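Local coordinates for protein formate dehydrogenase (PDB 1QP8) that binds NADPH and is probably an NAD(P)H-dependent oxidoreductase of the D-isomer specific 2-hydroxyacid dehydrogenase family, such as a glyoxylate or hydroxypyruvate reductase, at residues A90-R100 / E202-G210; A148-T156 / W162-R173. One frame throughout, in Å; residues are numbered along the deposited sequence.

Contact 1: A90-R100 / E202-G210; sequences ALALLLAPYKR and EDAVFVNVG. With NDP (NADPH dihydro-nicotinamide-adenine-dinucleotide phosphate), chain C.
Arg100 and Asp203 make the one salt bridge here, a long one: NH1 of Arg100 lies 3.4 Å from OD1 of Asp203, and the hydrogen bond within it is weak. The carboxylate is turned 75° from the guanidinium plane, and OD1 comes in at the guanidinium edge. The arginine is also held from within its own segment. Bent at chi2 and chi3, it folds back so that NE donates to Pro97 O at 3.3 Å, nearly in the guanidinium plane. Asp203 has a second mate, since its OD2 pairs with Arg176, so one carboxylate serves two arginines.

Inward from this charged end the contact is hydrocarbon. Helix 83-98 runs roughly antiparallel to strand 205-208, with the local axes at 157°, and Val205 and Val207 of the strand, and Val209 just after it, point toward the helix. Val205 sends CG2 to the edge of the Tyr98 ring, 3.7 Å from CD1, while its CG1 meets Leu94 CD1. Val207 straddles the next turn: CG2, anti to its own carbonyl carbon, rests against Leu94, 3.6 Å from CA, and CG1 lies 3.9 Å from Leu93 CB. Val209 CG2 reaches Ala90 CB more loosely, at 4.4 Å. The phenol of Tyr98 is anchored outside the pair, where OH bonds to Leu121 O.

Past the strand's end, Val209 and Gly210 reach the cofactor: Val209 O sits beside N7N of the NADPH carboxamide, and Gly210 CA lies 3.7 Å from C1D of its nicotinamide ribose. The chemistry is therefore graded along the segment, charged at Asp203, apolar through the buried middle, and polar at the far end, with the nicotinamide lying at the carboxyl end of the strand, where Rossmann domains bind their dinucleotide.

Contact 2: A148-T156 / W162-R173; sequences AQVRGFSRT and WRFTNSLEEALR. With NDP (NADPH dihydro-nicotinamide-adenine-dinucleotide phosphate), chain C.
The outer strand 149-153 of the Rossmann sheet and the loop after it form the adenosine end of the NADPH pocket, and 162-173 packs along that strand. Thr156 holds the 2'-phosphate through OG1, 2.6 Å from O1X, and through its backbone N; the Arg155 guanidinium lies with one face against the adenine near C5A, and its NH2 bonds weakly to O2X.

Arg163 N donates to Val150 O and Thr165 N to Gly152 O at 2.9 Å, tying the backbones together. Leu168 lies over one face of the Phe153 ring, its CB 4.2 Å from the centroid in a CH-pi contact. Phe164 turns its ring edge to Ser154 CB, 3.7 Å from CE1.

At the other end Arg151, extended from CG to NE, grips Arg173 O with both terminal nitrogens, NH1 at 2.6 Å and NH2 at 2.8 Å. The Arg163 guanidinium lies alongside, one face over Arg151 CD, and its NH1 forms a weakly bonded salt bridge to Glu170 OE2 at 3.0 Å. A leucine in place of Arg151 would probably leave the Arg173 carbonyl without both these donors and loosen the chain at the end of the short 169-172 helix.

Glu170 is likely to ease the repulsion between the two arginines, while the positive charge of Arg155 and the donors of Thr156 suit a phosphate that NADH lacks.

How the contacts relate
Both contacts sit on the six-stranded parallel sheet of the NAD-binding domain, their centres about 17 Å apart and their nearest atoms about 5 Å apart without touching. Segments 148-156 and 162-173 fall between the two halves of contact 1 in sequence. Strand 149-153 is outermost at one side, and strands 126-130 and 177-180 separate it from 205-208. Helix 135-145 bridges them, since Leu143 touches both Leu94 and Val150. Each contact leads at the carboxyl end of its strand to the same NADPH: contact 1 reaches the nicotinamide half, contact 2 the adenosine and its 2'-phosphate, so the cofactor stretches across the carboxyl ends of the strands.

Contact 1: A90-R100 / E202-G210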
loop_
_atom_site.group_PDB
_atom_site.type_symbol
_atom_site.label_atom_id
_atom_site.label_comp_id
_atom_site.label_asym_id
_atom_site.label_seq_id
_atom_site.Cartn_x
_atom_site.Cartn_y
_atom_site.Cartn_z
ATOM N N ALA A 90 -3.847 -1.376 7.049
ATOM C CA ALA A 90 -4.448 -0.065 6.850
ATOM C C ALA A 90 -3.893 0.592 5.592
ATOM O O ALA A 90 -4.622 1.253 4.855
ATOM C CB ALA A 90 -4.181 0.814 8.058
ATOM N N LEU A 91 -2.603 0.413 5.344
ATOM C CA LEU A 91 -2.011 1.005 4.169
ATOM C C LEU A 91 -2.636 0.398 2.935
ATOM O O LEU A 91 -2.966 1.112 1.977
ATOM C CB LEU A 91 -0.511 0.781 4.161
ATOM C CG LEU A 91 0.166 1.632 5.230
ATOM C CD1 LEU A 91 1.568 1.122 5.466
ATOM C CD2 LEU A 91 0.175 3.081 4.797
ATOM N N ALA A 92 -2.803 -0.921 2.954
ATOM C CA ALA A 92 -3.410 -1.628 1.833
ATOM C C ALA A 92 -4.820 -1.104 1.672
ATOM O O ALA A 92 -5.253 -0.766 0.575
ATOM C CB ALA A 92 -3.441 -3.117 2.117
ATOM N N LEU A 93 -5.534 -1.032 2.785
ATOM C CA LEU A 93 -6.897 -0.530 2.759
ATOM C C LEU A 93 -6.963 0.861 2.173
ATOM O O LEU A 93 -7.965 1.245 1.583
ATOM C CB LEU A 93 -7.506 -0.492 4.159
ATOM C CG LEU A 93 -8.447 -1.649 4.490
ATOM C CD1 LEU A 93 -9.129 -1.377 5.828
ATOM C CD2 LEU A 93 -9.488 -1.805 3.375
ATOM N N LEU A 94 -5.895 1.621 2.335
ATOM C CA LEU A 94 -5.857 2.973 1.820
ATOM C C LEU A 94 -5.473 3.026 0.344
ATOM O O LEU A 94 -6.207 3.565 -0.487
ATOM C CB LEU A 94 -4.871 3.794 2.642
ATOM C CG LEU A 94 -4.463 5.150 2.070
ATOM C CD1 LEU A 94 -5.688 6.045 1.949
ATOM C CD2 LEU A 94 -3.400 5.779 2.975
ATOM N N LEU A 95 -4.321 2.458 0.021
ATOM C CA LEU A 95 -3.829 2.488 -1.342
ATOM C C LEU A 95 -4.700 1.785 -2.390
ATOM O O LEU A 95 -4.740 2.218 -3.536
ATOM C CB LEU A 95 -2.410 1.902 -1.391
ATOM C CG LEU A 95 -1.351 2.466 -0.435
ATOM C CD1 LEU A 95 -0.005 1.847 -0.745
ATOM C CD2 LEU A 95 -1.280 3.957 -0.591
ATOM N N ALA A 96 -5.385 0.706 -2.017
ATOM C CA ALA A 96 -6.209 -0.021 -2.982
ATOM C C ALA A 96 -7.217 0.896 -3.643
ATOM O O ALA A 96 -7.309 0.945 -4.869
ATOM C CB ALA A 96 -6.922 -1.194 -2.321
ATOM N N PRO A 97 -8.010 1.620 -2.838
ATOM C CA PRO A 97 -9.004 2.539 -3.400
ATOM C C PRO A 97 -8.352 3.864 -3.802
ATOM O O PRO A 97 -8.714 4.467 -4.819
ATOM C CB PRO A 97 -10.001 2.758 -2.252
ATOM C CG PRO A 97 -9.539 1.855 -1.125
ATOM C CD PRO A 97 -8.100 1.564 -1.368
ATOM N N TYR A 98 -7.396 4.320 -2.991
ATOM C CA TYR A 98 -6.722 5.589 -3.245
ATOM C C TYR A 98 -6.046 5.643 -4.601
ATOM O O TYR A 98 -6.347 6.511 -5.400
ATOM C CB TYR A 98 -5.683 5.879 -2.171
ATOM C CG TYR A 98 -5.233 7.324 -2.143
ATOM C CD1 TYR A 98 -5.983 8.290 -1.484
ATOM C CD2 TYR A 98 -4.056 7.723 -2.774
ATOM C CE1 TYR A 98 -5.574 9.617 -1.450
ATOM C CE2 TYR A 98 -3.639 9.045 -2.752
ATOM C CZ TYR A 98 -4.400 9.994 -2.089
ATOM O OH TYR A 98 -4.010 11.326 -2.086
ATOM N N LYS A 99 -5.124 4.730 -4.860
ATOM C CA LYS A 99 -4.450 4.737 -6.150
ATOM C C LYS A 99 -5.362 4.173 -7.244
ATOM O O LYS A 99 -4.910 3.877 -8.363
ATOM C CB LYS A 99 -3.138 3.946 -6.070
ATOM C CG LYS A 99 -2.174 4.466 -5.020
ATOM C CD LYS A 99 -1.656 5.847 -5.351
ATOM C CE LYS A 99 -0.518 5.786 -6.356
ATOM N NZ LYS A 99 -0.112 7.149 -6.835
ATOM N N ARG A 100 -6.642 4.021 -6.900
ATOM C CA ARG A 100 -7.654 3.533 -7.835
ATOM C C ARG A 100 -7.358 2.139 -8.415
ATOM O O ARG A 100 -7.770 1.821 -9.539
ATOM C CB ARG A 100 -7.788 4.544 -8.974
ATOM C CG ARG A 100 -7.680 6.017 -8.534
ATOM C CD ARG A 100 -9.021 6.651 -8.182
ATOM N NE ARG A 100 -9.118 7.064 -6.785
ATOM C CZ ARG A 100 -9.505 8.277 -6.391
ATOM N NH1 ARG A 100 -9.825 9.208 -7.293
ATOM N NH2 ARG A 100 -9.603 8.565 -5.097
ATOM N N GLU A 202 -14.170 16.136 -1.264
ATOM C CA GLU A 202 -15.300 15.334 -1.721
ATOM C C GLU A 202 -14.798 14.090 -2.420
ATOM O O GLU A 202 -15.557 13.176 -2.723
ATOM C CB GLU A 202 -16.196 16.144 -2.655
ATOM C CG GLU A 202 -16.910 17.285 -1.956
ATOM C CD GLU A 202 -18.257 17.589 -2.572
ATOM O OE1 GLU A 202 -18.300 17.854 -3.789
ATOM O OE2 GLU A 202 -19.276 17.566 -1.845
ATOM N N ASP A 203 -13.491 14.062 -2.628
ATOM C CA ASP A 203 -12.813 12.976 -3.302
ATOM C C ASP A 203 -12.057 12.053 -2.328
ATOM O O ASP A 203 -11.474 11.043 -2.731
ATOM C CB ASP A 203 -11.852 13.596 -4.304
ATOM C CG ASP A 203 -10.995 12.584 -4.976
ATOM O OD1 ASP A 203 -11.556 11.708 -5.667
ATOM O OD2 ASP A 203 -9.761 12.665 -4.806
ATOM N N ALA A 204 -12.100 12.393 -1.042
ATOM C CA ALA A 204 -11.386 11.655 0.000
ATOM C C ALA A 204 -11.685 10.177 0.211
ATOM O O ALA A 204 -12.745 9.664 -0.145
ATOM C CB ALA A 204 -11.530 12.381 1.332
ATOM N N VAL A 205 -10.708 9.529 0.835
ATOM C CA VAL A 205 -10.711 8.117 1.172
ATOM C C VAL A 205 -10.554 8.016 2.685
ATOM O O VAL A 205 -9.495 8.334 3.207
ATOM C CB VAL A 205 -9.480 7.427 0.582
ATOM C CG1 VAL A 205 -9.363 6.013 1.133
ATOM C CG2 VAL A 205 -9.542 7.439 -0.924
ATOM N N PHE A 206 -11.581 7.566 3.389
ATOM C CA PHE A 206 -11.493 7.445 4.840
ATOM C C PHE A 206 -11.289 5.987 5.213
ATOM O O PHE A 206 -12.153 5.160 4.959
ATOM C CB PHE A 206 -12.786 7.931 5.490
ATOM C CG PHE A 206 -12.719 7.998 6.980
ATOM C CD1 PHE A 206 -12.468 9.202 7.622
ATOM C CD2 PHE A 206 -12.873 6.850 7.749
ATOM C CE1 PHE A 206 -12.371 9.263 9.014
ATOM C CE2 PHE A 206 -12.778 6.895 9.141
ATOM C CZ PHE A 206 -12.526 8.104 9.773
ATOM N N VAL A 207 -10.159 5.670 5.829
ATOM C CA VAL A 207 -9.883 4.300 6.242
ATOM C C VAL A 207 -10.091 4.072 7.752
ATOM O O VAL A 207 -9.472 4.748 8.572
ATOM C CB VAL A 207 -8.435 3.929 5.901
ATOM C CG1 VAL A 207 -8.092 2.568 6.486
ATOM C CG2 VAL A 207 -8.242 3.954 4.391
ATOM N N ASN A 208 -10.964 3.139 8.128
ATOM C CA ASN A 208 -11.149 2.857 9.551
ATOM C C ASN A 208 -10.608 1.479 9.850
ATOM O O ASN A 208 -10.992 0.509 9.212
ATOM C CB ASN A 208 -12.609 2.903 9.975
ATOM C CG ASN A 208 -12.764 2.737 11.475
ATOM O OD1 ASN A 208 -11.856 3.062 12.242
ATOM N ND2 ASN A 208 -13.916 2.236 11.903
ATOM N N VAL A 209 -9.723 1.383 10.831
ATOM C CA VAL A 209 -9.139 0.095 11.147
ATOM C C VAL A 209 -9.289 -0.212 12.644
ATOM O O VAL A 209 -8.992 -1.308 13.099
ATOM C CB VAL A 209 -7.652 0.063 10.665
ATOM C CG1 VAL A 209 -6.751 0.712 11.682
ATOM C CG2 VAL A 209 -7.231 -1.345 10.360
ATOM N N GLY A 210 -9.763 0.767 13.402
ATOM C CA GLY A 210 -10.004 0.552 14.809
ATOM C C GLY A 210 -11.505 0.449 14.944
ATOM O O GLY A 210 -12.248 0.549 13.961
HETATM P PA NDP C . -2.979 1.941 21.896
HETATM O O1A NDP C . -4.160 1.672 22.774
HETATM O O2A NDP C . -3.005 0.508 21.529
HETATM O O5B NDP C . -3.831 3.257 21.384
HETATM C C5B NDP C . -3.433 4.474 22.137
HETATM C C4B NDP C . -3.340 5.705 21.164
HETATM O O4B NDP C . -4.647 6.294 20.792
HETATM C C3B NDP C . -2.592 6.947 21.789
HETATM O O3B NDP C . -2.155 7.815 20.758
HETATM C C2B NDP C . -3.730 7.459 22.672
HETATM O O2B NDP C . -3.683 8.653 23.364
HETATM C C1B NDP C . -4.862 7.376 21.735
HETATM N N9A NDP C . -6.128 7.440 22.389
HETATM C C8A NDP C . -6.757 6.574 23.244
HETATM N N7A NDP C . -7.962 7.013 23.611
HETATM C C5A NDP C . -8.084 8.210 22.951
HETATM C C6A NDP C . -9.142 9.193 22.926
HETATM N N6A NDP C . -10.258 8.995 23.653
HETATM N N1A NDP C . -8.946 10.326 22.145
HETATM C C2A NDP C . -7.759 10.457 21.436
HETATM N N3A NDP C . -6.745 9.609 21.411
HETATM C C4A NDP C . -6.989 8.489 22.186
HETATM O O3 NDP C . -2.813 1.935 20.336
HETATM P PN NDP C . -3.127 1.096 18.960
HETATM O O1N NDP C . -2.584 1.796 17.773
HETATM O O2N NDP C . -2.626 -0.315 19.035
HETATM O O5D NDP C . -4.785 1.021 18.856
HETATM C C5D NDP C . -5.470 0.007 19.629
HETATM C C4D NDP C . -6.956 0.102 19.242
HETATM O O4D NDP C . -7.100 -0.225 17.839
HETATM C C3D NDP C . -7.786 -0.921 20.016
HETATM O O3D NDP C . -8.204 -0.336 21.239
HETATM C C2D NDP C . -8.915 -1.246 19.002
HETATM O O2D NDP C . -10.059 -0.399 19.193
HETATM C C1D NDP C . -8.236 -1.098 17.621
HETATM N N1N NDP C . -7.784 -2.442 17.019
HETATM C C2N NDP C . -8.385 -2.796 15.762
HETATM C C3N NDP C . -7.977 -4.029 15.197
HETATM C C7N NDP C . -8.619 -4.448 13.817
HETATM O O7N NDP C . -8.139 -5.406 13.240
HETATM N N7N NDP C . -9.666 -3.708 13.360
HETATM C C4N NDP C . -7.014 -4.934 15.788
HETATM C C5N NDP C . -6.498 -4.444 17.041
HETATM C C6N NDP C . -6.833 -3.275 17.654
HETATM P P2B NDP C . -3.191 8.500 24.983
HETATM O O1X NDP C . -3.327 9.965 25.320
HETATM O O2X NDP C . -4.223 7.599 25.562
HETATM O O3X NDP C . -1.850 7.944 24.923
#

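Contact 2: A148-T156 / W162-R173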
loop_
_atom_site.group_PDB
_atom_site.type_symbol
_atom_site.label_atom_id
_atom_site.label_comp_id
_atom_site.label_asym_id
_atom_site.label_seq_id
_atom_site.Cartn_x
_atom_site.Cartn_y
_atom_site.Cartn_z
ATOM N N ALA A 148 3.661 12.413 2.336
ATOM C CA ALA A 148 2.372 12.977 2.693
ATOM C C ALA A 148 2.475 14.018 3.792
ATOM O O ALA A 148 3.349 13.948 4.651
ATOM C CB ALA A 148 1.424 11.873 3.129
ATOM N N GLN A 149 1.577 14.992 3.753
ATOM C CA GLN A 149 1.532 16.023 4.773
ATOM C C GLN A 149 0.663 15.436 5.865
ATOM O O GLN A 149 -0.484 15.843 6.037
ATOM C CB GLN A 149 0.878 17.297 4.238
ATOM C CG GLN A 149 1.703 18.045 3.209
ATOM C CD GLN A 149 1.029 19.327 2.760
ATOM O OE1 GLN A 149 -0.051 19.302 2.169
ATOM N NE2 GLN A 149 1.663 20.458 3.045
ATOM N N VAL A 150 1.211 14.473 6.594
ATOM C CA VAL A 150 0.470 13.805 7.652
ATOM C C VAL A 150 0.085 14.741 8.779
ATOM O O VAL A 150 0.916 15.499 9.267
ATOM C CB VAL A 150 1.292 12.654 8.282
ATOM C CG1 VAL A 150 0.376 11.789 9.163
ATOM C CG2 VAL A 150 1.984 11.828 7.194
ATOM N N ARG A 151 -1.174 14.680 9.194
ATOM C CA ARG A 151 -1.655 15.488 10.305
ATOM C C ARG A 151 -2.112 14.513 11.380
ATOM O O ARG A 151 -3.257 14.084 11.365
ATOM C CB ARG A 151 -2.854 16.334 9.901
ATOM C CG ARG A 151 -2.643 17.213 8.702
ATOM C CD ARG A 151 -3.891 18.026 8.531
ATOM N NE ARG A 151 -4.048 18.546 7.184
ATOM C CZ ARG A 151 -5.210 18.965 6.701
ATOM N NH1 ARG A 151 -6.300 18.923 7.461
ATOM N NH2 ARG A 151 -5.282 19.415 5.458
ATOM N N GLY A 152 -1.225 14.170 12.308
ATOM C CA GLY A 152 -1.575 13.232 13.360
ATOM C C GLY A 152 -2.415 13.793 14.492
ATOM O O GLY A 152 -2.091 14.823 15.073
ATOM N N PHE A 153 -3.504 13.099 14.801
ATOM C CA PHE A 153 -4.414 13.492 15.868
ATOM C C PHE A 153 -4.237 12.542 17.049
ATOM O O PHE A 153 -3.814 11.398 16.873
ATOM C CB PHE A 153 -5.849 13.417 15.366
ATOM C CG PHE A 153 -6.875 13.363 16.460
ATOM C CD1 PHE A 153 -7.084 14.456 17.297
ATOM C CD2 PHE A 153 -7.667 12.231 16.634
ATOM C CE1 PHE A 153 -8.070 14.434 18.291
ATOM C CE2 PHE A 153 -8.663 12.193 17.628
ATOM C CZ PHE A 153 -8.860 13.301 18.455
ATOM N N SER A 154 -4.558 13.011 18.251
ATOM C CA SER A 154 -4.424 12.187 19.448
ATOM C C SER A 154 -4.779 12.972 20.703
ATOM O O SER A 154 -4.824 14.197 20.676
ATOM C CB SER A 154 -2.995 11.651 19.567
ATOM O OG SER A 154 -2.877 10.776 20.673
ATOM N N ARG A 155 -5.029 12.249 21.794
ATOM C CA ARG A 155 -5.385 12.847 23.082
ATOM C C ARG A 155 -4.149 13.531 23.665
ATOM O O ARG A 155 -4.070 14.761 23.726
ATOM C CB ARG A 155 -5.872 11.760 24.046
ATOM C CG ARG A 155 -7.045 12.169 24.926
ATOM C CD ARG A 155 -6.812 11.797 26.391
ATOM N NE ARG A 155 -6.629 10.362 26.607
ATOM C CZ ARG A 155 -7.606 9.458 26.581
ATOM N NH1 ARG A 155 -8.860 9.828 26.343
ATOM N NH2 ARG A 155 -7.327 8.179 26.809
ATOM N N THR A 156 -3.188 12.731 24.104
ATOM C CA THR A 156 -1.957 13.287 24.649
ATOM C C THR A 156 -1.027 13.574 23.477
ATOM O O THR A 156 -0.763 12.693 22.662
ATOM C CB THR A 156 -1.245 12.310 25.627
ATOM O OG1 THR A 156 -0.975 11.069 24.966
ATOM C CG2 THR A 156 -2.100 12.070 26.865
ATOM N N TRP A 162 4.885 14.531 11.773
ATOM C CA TRP A 162 3.575 15.105 11.451
ATOM C C TRP A 162 3.164 16.305 12.309
ATOM O O TRP A 162 3.704 16.548 13.384
ATOM C CB TRP A 162 2.513 14.020 11.580
ATOM C CG TRP A 162 2.616 13.331 12.883
ATOM C CD1 TRP A 162 2.261 13.825 14.100
ATOM C CD2 TRP A 162 3.155 12.032 13.114
ATOM N NE1 TRP A 162 2.545 12.911 15.078
ATOM C CE2 TRP A 162 3.095 11.798 14.500
ATOM C CE3 TRP A 162 3.682 11.038 12.280
ATOM C CZ2 TRP A 162 3.544 10.604 15.081
ATOM C CZ3 TRP A 162 4.125 9.853 12.854
ATOM C CH2 TRP A 162 4.053 9.646 14.244
ATOM N N ARG A 163 2.162 17.029 11.838
ATOM C CA ARG A 163 1.695 18.210 12.539
ATOM C C ARG A 163 0.633 17.940 13.616
ATOM O O ARG A 163 -0.491 18.419 13.502
ATOM C CB ARG A 163 1.157 19.208 11.503
ATOM C CG ARG A 163 0.806 20.590 12.041
ATOM C CD ARG A 163 -0.509 21.091 11.445
ATOM N NE ARG A 163 -0.600 20.891 9.997
ATOM C CZ ARG A 163 -1.697 21.132 9.284
ATOM N NH1 ARG A 163 -2.794 21.589 9.891
ATOM N NH2 ARG A 163 -1.703 20.900 7.971
ATOM N N PHE A 164 0.993 17.201 14.667
ATOM C CA PHE A 164 0.050 16.866 15.758
ATOM C C PHE A 164 -1.084 17.879 16.048
ATOM O O PHE A 164 -0.863 19.079 16.013
ATOM C CB PHE A 164 0.822 16.626 17.060
ATOM C CG PHE A 164 -0.065 16.443 18.249
ATOM C CD1 PHE A 164 -0.585 15.195 18.558
ATOM C CD2 PHE A 164 -0.474 17.538 18.994
ATOM C CE1 PHE A 164 -1.504 15.046 19.585
ATOM C CE2 PHE A 164 -1.392 17.396 20.023
ATOM C CZ PHE A 164 -1.908 16.148 20.316
ATOM N N THR A 165 -2.282 17.375 16.368
ATOM C CA THR A 165 -3.461 18.203 16.681
ATOM C C THR A 165 -4.219 17.599 17.851
ATOM O O THR A 165 -3.976 16.456 18.214
ATOM C CB THR A 165 -4.476 18.226 15.532
ATOM O OG1 THR A 165 -3.882 18.822 14.382
ATOM C CG2 THR A 165 -5.715 19.021 15.923
ATOM N N ASN A 166 -5.151 18.357 18.421
ATOM C CA ASN A 166 -5.963 17.866 19.525
ATOM C C ASN A 166 -7.417 18.040 19.116
ATOM O O ASN A 166 -8.321 18.005 19.951
ATOM C CB ASN A 166 -5.678 18.641 20.816
ATOM C CG ASN A 166 -5.958 20.117 20.678
ATOM O OD1 ASN A 166 -5.169 20.858 20.088
ATOM N ND2 ASN A 166 -7.095 20.557 21.210
ATOM N N SER A 167 -7.626 18.246 17.820
ATOM C CA SER A 167 -8.966 18.393 17.261
ATOM C C SER A 167 -9.091 17.495 16.034
ATOM O O SER A 167 -8.434 17.723 15.013
ATOM C CB SER A 167 -9.244 19.850 16.877
ATOM O OG SER A 167 -8.278 20.333 15.962
ATOM N N LEU A 168 -9.918 16.459 16.145
ATOM C CA LEU A 168 -10.120 15.536 15.030
ATOM C C LEU A 168 -10.441 16.362 13.790
ATOM O O LEU A 168 -9.921 16.089 12.703
ATOM C CB LEU A 168 -11.278 14.563 15.313
ATOM C CG LEU A 168 -12.717 15.107 15.382
ATOM C CD1 LEU A 168 -13.620 14.333 14.441
ATOM C CD2 LEU A 168 -13.244 15.015 16.802
ATOM N N GLU A 169 -11.285 17.379 13.975
ATOM C CA GLU A 169 -11.695 18.276 12.896
ATOM C C GLU A 169 -10.494 18.808 12.137
ATOM O O GLU A 169 -10.341 18.567 10.946
ATOM C CB GLU A 169 -12.511 19.440 13.454
ATOM C CG GLU A 169 -13.914 19.054 13.871
ATOM C CD GLU A 169 -14.785 20.255 14.222
ATOM O OE1 GLU A 169 -14.712 21.277 13.495
ATOM O OE2 GLU A 169 -15.550 20.173 15.211
ATOM N N GLU A 170 -9.641 19.544 12.828
ATOM C CA GLU A 170 -8.451 20.081 12.193
ATOM C C GLU A 170 -7.475 18.934 12.014
ATOM O O GLU A 170 -6.594 18.718 12.845
ATOM C CB GLU A 170 -7.835 21.183 13.068
ATOM C CG GLU A 170 -6.480 21.705 12.584
ATOM C CD GLU A 170 -6.516 22.212 11.150
ATOM O OE1 GLU A 170 -7.282 23.167 10.873
ATOM O OE2 GLU A 170 -5.777 21.655 10.304
ATOM N N ALA A 171 -7.653 18.190 10.930
ATOM C CA ALA A 171 -6.818 17.037 10.598
ATOM C C ALA A 171 -7.538 16.464 9.401
ATOM O O ALA A 171 -6.933 15.936 8.468
ATOM C CB ALA A 171 -6.819 16.025 11.740
ATOM N N LEU A 172 -8.857 16.599 9.452
ATOM C CA LEU A 172 -9.736 16.142 8.394
ATOM C C LEU A 172 -9.960 17.282 7.394
ATOM O O LEU A 172 -10.280 17.037 6.234
ATOM C CB LEU A 172 -11.077 15.699 8.993
ATOM C CG LEU A 172 -11.090 14.583 10.047
ATOM C CD1 LEU A 172 -12.520 14.301 10.415
ATOM C CD2 LEU A 172 -10.449 13.309 9.515
ATOM N N ARG A 173 -9.786 18.525 7.849
ATOM C CA ARG A 173 -9.978 19.694 6.990
ATOM C C ARG A 173 -9.275 19.542 5.660
ATOM O O ARG A 173 -8.051 19.433 5.602
ATOM C CB ARG A 173 -9.490 20.981 7.665
ATOM C CG ARG A 173 -10.498 21.562 8.645
ATOM C CD ARG A 173 -10.404 23.083 8.796
ATOM N NE ARG A 173 -11.711 23.606 9.185
ATOM C CZ ARG A 173 -12.271 23.418 10.377
ATOM N NH1 ARG A 173 -11.628 22.737 11.318
ATOM N NH2 ARG A 173 -13.503 23.859 10.606
HETATM P PA NDP C . -2.979 1.941 21.896
HETATM O O1A NDP C . -4.160 1.672 22.774
HETATM O O2A NDP C . -3.005 0.508 21.529
HETATM O O5B NDP C . -3.831 3.257 21.384
HETATM C C5B NDP C . -3.433 4.474 22.137
HETATM C C4B NDP C . -3.340 5.705 21.164
HETATM O O4B NDP C . -4.647 6.294 20.792
HETATM C C3B NDP C . -2.592 6.947 21.789
HETATM O O3B NDP C . -2.155 7.815 20.758
HETATM C C2B NDP C . -3.730 7.459 22.672
HETATM O O2B NDP C . -3.683 8.653 23.364
HETATM C C1B NDP C . -4.862 7.376 21.735
HETATM N N9A NDP C . -6.128 7.440 22.389
HETATM C C8A NDP C . -6.757 6.574 23.244
HETATM N N7A NDP C . -7.962 7.013 23.611
HETATM C C5A NDP C . -8.084 8.210 22.951
HETATM C C6A NDP C . -9.142 9.193 22.926
HETATM N N6A NDP C . -10.258 8.995 23.653
HETATM N N1A NDP C . -8.946 10.326 22.145
HETATM C C2A NDP C . -7.759 10.457 21.436
HETATM N N3A NDP C . -6.745 9.609 21.411
HETATM C C4A NDP C . -6.989 8.489 22.186
HETATM O O3 NDP C . -2.813 1.935 20.336
HETATM P PN NDP C . -3.127 1.096 18.960
HETATM O O1N NDP C . -2.584 1.796 17.773
HETATM O O2N NDP C . -2.626 -0.315 19.035
HETATM O O5D NDP C . -4.785 1.021 18.856
HETATM C C5D NDP C . -5.470 0.007 19.629
HETATM C C4D NDP C . -6.956 0.102 19.242
HETATM O O4D NDP C . -7.100 -0.225 17.839
HETATM C C3D NDP C . -7.786 -0.921 20.016
HETATM O O3D NDP C . -8.204 -0.336 21.239
HETATM C C2D NDP C . -8.915 -1.246 19.002
HETATM O O2D NDP C . -10.059 -0.399 19.193
HETATM C C1D NDP C . -8.236 -1.098 17.621
HETATM N N1N NDP C . -7.784 -2.442 17.019
HETATM C C2N NDP C . -8.385 -2.796 15.762
HETATM C C3N NDP C . -7.977 -4.029 15.197
HETATM C C7N NDP C . -8.619 -4.448 13.817
HETATM O O7N NDP C . -8.139 -5.406 13.240
HETATM N N7N NDP C . -9.666 -3.708 13.360
HETATM C C4N NDP C . -7.014 -4.934 15.788
HETATM C C5N NDP C . -6.498 -4.444 17.041
HETATM C C6N NDP C . -6.833 -3.275 17.654
HETATM P P2B NDP C . -3.191 8.500 24.983
HETATM O O1X NDP C . -3.327 9.965 25.320
HETATM O O2X NDP C . -4.223 7.599 25.562
HETATM O O3X NDP C . -1.850 7.944 24.923
#